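Local coordinates for short chain dehydrogenase (Rhodopseudomonas palustris, PDB 3H7A), which probably catalyses NAD(P)-dependent oxidation or reduction of a substrate not yet identified, as a member of the short-chain dehydrogenase/reductase family, at residues A11-G16 against A73-A78; T33-R38 against V59-D64. All blocks are in the same frame, centred on the assembly; numbering follows the deposited sequence.

Contact 1. Residues A11-G16 against A73-A78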
# COMPACT_ATOMS: atom_id res chain seq x y z
N ALA B 11 -12.95 16.90 22.36
CA ALA B 11 -13.32 17.86 21.32
C ALA B 11 -13.80 17.09 20.09
O ALA B 11 -13.07 16.28 19.54
CB ALA B 11 -12.15 18.74 20.98
N VAL B 12 -15.04 17.33 19.68
CA VAL B 12 -15.54 16.74 18.43
C VAL B 12 -15.61 17.88 17.42
O VAL B 12 -16.52 18.73 17.47
CB VAL B 12 -16.91 16.03 18.61
CG1 VAL B 12 -17.44 15.54 17.26
CG2 VAL B 12 -16.79 14.87 19.56
N ILE B 13 -14.61 17.95 16.55
CA ILE B 13 -14.56 18.98 15.52
C ILE B 13 -15.29 18.44 14.30
O ILE B 13 -14.77 17.59 13.58
CB ILE B 13 -13.11 19.46 15.22
CG1 ILE B 13 -12.55 20.19 16.44
CG2 ILE B 13 -13.09 20.39 14.01
CD1 ILE B 13 -11.04 20.16 16.57
N GLY B 14 -16.54 18.89 14.12
CA GLY B 14 -17.40 18.40 13.05
C GLY B 14 -18.53 17.56 13.60
O GLY B 14 -18.69 16.38 13.25
N ALA B 15 -19.33 18.17 14.48
CA ALA B 15 -20.47 17.48 15.09
C ALA B 15 -21.79 17.78 14.38
O ALA B 15 -22.87 17.57 14.94
CB ALA B 15 -20.55 17.82 16.56
N GLY B 16 -21.70 18.24 13.13
CA GLY B 16 -22.89 18.62 12.37
C GLY B 16 -23.58 17.54 11.56
O GLY B 16 -24.72 17.71 11.14
N ALA B 73 -9.02 28.52 19.64
CA ALA B 73 -9.84 29.02 20.73
C ALA B 73 -10.80 27.96 21.22
O ALA B 73 -11.04 27.86 22.41
CB ALA B 73 -10.61 30.29 20.32
N PHE B 74 -11.33 27.16 20.29
CA PHE B 74 -12.19 26.01 20.62
C PHE B 74 -11.46 24.96 21.51
O PHE B 74 -12.02 24.47 22.50
CB PHE B 74 -12.70 25.39 19.31
CG PHE B 74 -13.61 24.19 19.48
CD1 PHE B 74 -14.98 24.36 19.65
CD2 PHE B 74 -13.09 22.89 19.39
CE1 PHE B 74 -15.82 23.25 19.77
CE2 PHE B 74 -13.92 21.79 19.52
CZ PHE B 74 -15.29 21.96 19.70
N LEU B 75 -10.22 24.65 21.16
CA LEU B 75 -9.44 23.65 21.88
C LEU B 75 -8.92 24.16 23.21
O LEU B 75 -8.96 23.43 24.20
CB LEU B 75 -8.29 23.13 21.00
CG LEU B 75 -8.73 22.34 19.77
CD1 LEU B 75 -7.57 22.04 18.84
CD2 LEU B 75 -9.42 21.06 20.18
N ASN B 76 -8.43 25.40 23.22
CA ASN B 76 -8.05 26.07 24.46
C ASN B 76 -9.22 26.14 25.45
O ASN B 76 -9.04 25.89 26.64
CB ASN B 76 -7.54 27.48 24.18
CG ASN B 76 -6.12 27.50 23.67
OD1 ASN B 76 -5.39 26.51 23.77
ND2 ASN B 76 -5.71 28.64 23.11
N ALA B 77 -10.41 26.48 24.95
CA ALA B 77 -11.65 26.49 25.74
C ALA B 77 -11.97 25.12 26.33
O ALA B 77 -12.32 25.02 27.51
CB ALA B 77 -12.82 27.01 24.92
N ALA B 78 -11.83 24.07 25.51
CA ALA B 78 -12.09 22.70 25.96
C ALA B 78 -11.12 22.30 27.04
O ALA B 78 -11.54 21.82 28.09
CB ALA B 78 -12.07 21.70 24.80
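Phe-74, on helix 68-81, reaches residues Ala-11 to Ile-13 of strand 9-13 with the CE2/CZ end of its ring. Its CG stands anti to the backbone N (chi1 -180°), which carries the ring from the helix to the strand. There CE2 lies 3.8 Å from Ala-11 CB and 3.7 Å from Ile-13 CG1, while CZ comes to 4.1 Å from Val-12 O. All three meet the ring obliquely. The side chains of Ile-13 and Phe-74 run past one another in opposite directions, and the backbone O and CB of Phe-35, on the neighbouring strand 33-38, also pack against the ring. With the ring cut back to an alanine, Ala-11 CB and Ile-13 CG1 would probably lose their aromatic neighbour and a gap would open between helix and sheet.

Leu-75 follows with a single methyl. Its CD2 sits 3.7 Å from Ala-11 CB and 4.1 Å from Ile-13 CD1, so that Ala-11 is shared by both helix residues; the leucine and isoleucine side chains cross at about a right angle. Ser-125 and Leu-128 of helix 104-132 also touch Leu-75. One turn after Phe-74, Ala-78 points toward the strand, its CA 6.8 Å from that of Ala-11.

Helix and strand run nearly antiparallel, their axes 161° apart and 9.8 Å from each other at closest approach. Such a buried apolar layer is what the Rossmann fold makes between its parallel sheet and the helices on both faces; here helix 68-81, in the crossover from strand 57-62 to strand 84-89, packs over strand 9-13.

Contact 2. Residues T33-R38 against V59-D64; sequences TVFAGR and VARSLD
Thr-33 begins the contact modestly, its CG2 methyl lying 4.3 Å from Val-59 CG2. At Val-34 the backbone pairing takes over: its carbonyl O accepts the N-H of Val-59, while its side chain packs on helix 18-29.

Phe-35 carries the main side-chain contact. The isopropyl group of Val-59 sits squarely over one face of the ring, with CB 3.8 Å from the ring centroid and only 8° off the normal, a CH-pi contact. Both methyls join in, CG2 at 3.7 Å from Phe-35 CE1 and CG1 at the same distance from CE2, so the whole isopropyl group rests on that face. The phenyl gets there with CG anti to the carbonyl carbon (chi1 -88°), lying alongside the valine and pointing the same way. Arg-61 CD meets the ring at its edge, and His-81 makes an edge-to-face stack with it.

Ala-36 is gripped through both backbone polar atoms, N to Val-59 O and O to Arg-61 N, each bond 2.9 Å long and close to straight. This is the parallel pairing of a beta-alpha-beta unit, in which helix 45-53 connects strand 33-38 to strand 57-62 at the border of the Rossmann sheet.

Gly-37 has Leu-63 beside it: a CB here would run into Leu-63 CD2. Gly-37 CA makes a CA-H...O contact with Arg-61 O. Arg-38 N reaches that same oxygen only through a weak bond of 3.5 Å, whereas Arg-38 O takes the N-H of Leu-63 at 2.8 Å from 45° above the carbonyl plane.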
# COMPACT_ATOMS: atom_id res chain seq x y z
N THR B 33 -16.99 15.36 29.14
CA THR B 33 -17.69 16.54 28.65
C THR B 33 -17.31 16.72 27.19
O THR B 33 -16.14 16.83 26.86
CB THR B 33 -17.36 17.83 29.43
OG1 THR B 33 -17.78 17.69 30.79
CG2 THR B 33 -18.07 19.04 28.82
N VAL B 34 -18.29 16.75 26.31
CA VAL B 34 -18.00 16.92 24.90
C VAL B 34 -18.11 18.39 24.52
O VAL B 34 -19.08 19.05 24.84
CB VAL B 34 -18.90 16.01 24.03
CG1 VAL B 34 -18.72 16.31 22.53
CG2 VAL B 34 -18.60 14.53 24.33
N PHE B 35 -17.06 18.89 23.88
CA PHE B 35 -17.09 20.16 23.18
C PHE B 35 -17.39 19.85 21.74
O PHE B 35 -16.60 19.22 21.04
CB PHE B 35 -15.75 20.91 23.35
CG PHE B 35 -15.72 21.78 24.58
CD1 PHE B 35 -15.81 21.21 25.85
CD2 PHE B 35 -15.68 23.17 24.46
CE1 PHE B 35 -15.84 22.01 27.00
CE2 PHE B 35 -15.69 23.98 25.60
CZ PHE B 35 -15.77 23.40 26.87
N ALA B 36 -18.57 20.25 21.30
CA ALA B 36 -19.06 19.92 19.99
C ALA B 36 -19.05 21.17 19.15
O ALA B 36 -19.59 22.20 19.56
CB ALA B 36 -20.47 19.35 20.10
N GLY B 37 -18.43 21.10 17.98
CA GLY B 37 -18.40 22.23 17.07
C GLY B 37 -18.96 21.90 15.69
O GLY B 37 -18.70 20.83 15.15
N ARG B 38 -19.77 22.81 15.16
CA ARG B 38 -20.18 22.78 13.75
C ARG B 38 -20.29 24.23 13.30
O ARG B 38 -20.27 25.13 14.14
CB ARG B 38 -21.50 22.01 13.58
CG ARG B 38 -22.73 22.72 14.11
CD ARG B 38 -23.99 21.91 13.89
NE ARG B 38 -24.41 21.89 12.49
CZ ARG B 38 -25.41 21.13 12.03
NH1 ARG B 38 -26.08 20.32 12.84
NH2 ARG B 38 -25.73 21.18 10.75
N VAL B 59 -20.83 20.99 25.76
CA VAL B 59 -20.76 22.41 25.42
C VAL B 59 -20.79 22.52 23.90
O VAL B 59 -19.93 21.97 23.22
CB VAL B 59 -19.47 23.06 25.96
CG1 VAL B 59 -19.39 24.52 25.58
CG2 VAL B 59 -19.40 22.90 27.47
N ALA B 60 -21.79 23.22 23.38
CA ALA B 60 -21.94 23.44 21.94
C ALA B 60 -21.37 24.80 21.52
O ALA B 60 -21.66 25.81 22.16
CB ALA B 60 -23.40 23.36 21.56
N ARG B 61 -20.55 24.81 20.47
CA ARG B 61 -20.03 26.06 19.92
C ARG B 61 -20.20 26.11 18.41
O ARG B 61 -20.27 25.07 17.75
CB ARG B 61 -18.55 26.25 20.28
CG ARG B 61 -18.29 26.52 21.76
CD ARG B 61 -16.80 26.43 22.10
NE ARG B 61 -15.98 27.43 21.40
CZ ARG B 61 -15.40 28.49 21.98
NH1 ARG B 61 -15.54 28.71 23.29
NH2 ARG B 61 -14.68 29.33 21.25
N SER B 62 -20.27 27.33 17.87
CA SER B 62 -20.17 27.57 16.44
C SER B 62 -18.70 27.58 16.13
O SER B 62 -17.93 28.21 16.85
CB SER B 62 -20.76 28.92 16.06
OG SER B 62 -22.17 28.86 15.98
N LEU B 63 -18.30 26.87 15.08
CA LEU B 63 -16.88 26.73 14.76
C LEU B 63 -16.71 26.53 13.27
O LEU B 63 -17.26 25.60 12.68
CB LEU B 63 -16.24 25.56 15.53
CG LEU B 63 -14.85 25.09 15.09
CD1 LEU B 63 -13.79 26.10 15.47
CD2 LEU B 63 -14.50 23.68 15.63
N ASP B 64 -15.94 27.42 12.67
CA ASP B 64 -15.50 27.25 11.30
C ASP B 64 -14.06 26.76 11.33
O ASP B 64 -13.12 27.53 11.54
CB ASP B 64 -15.64 28.55 10.52
CG ASP B 64 -15.23 28.40 9.06
OD1 ASP B 64 -15.28 27.28 8.52
OD2 ASP B 64 -14.86 29.43 8.47

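How the contacts relate
Contacts 1 and 2 lie with their centres about 5 Å apart on the same side of the chain's centre, and they meet in the same parallel sheet, where strands 9-13 and 33-38 are neighbours. Residues 33-38 and 59-64 both fall between 11-16 and 73-78 in sequence, so contact 1 encloses contact 2 along the chain. Strand 57-62 leads on to helix 68-81. The two contacts are joined directly: Val-12 N approaches Phe-35 O, and Ala-15 N approaches Gly-37 O, each at 2.8 Å, probable hydrogen bonds. Together they build part of the Rossmann half that, in short-chain dehydrogenases, usually receives the dinucleotide cofactor.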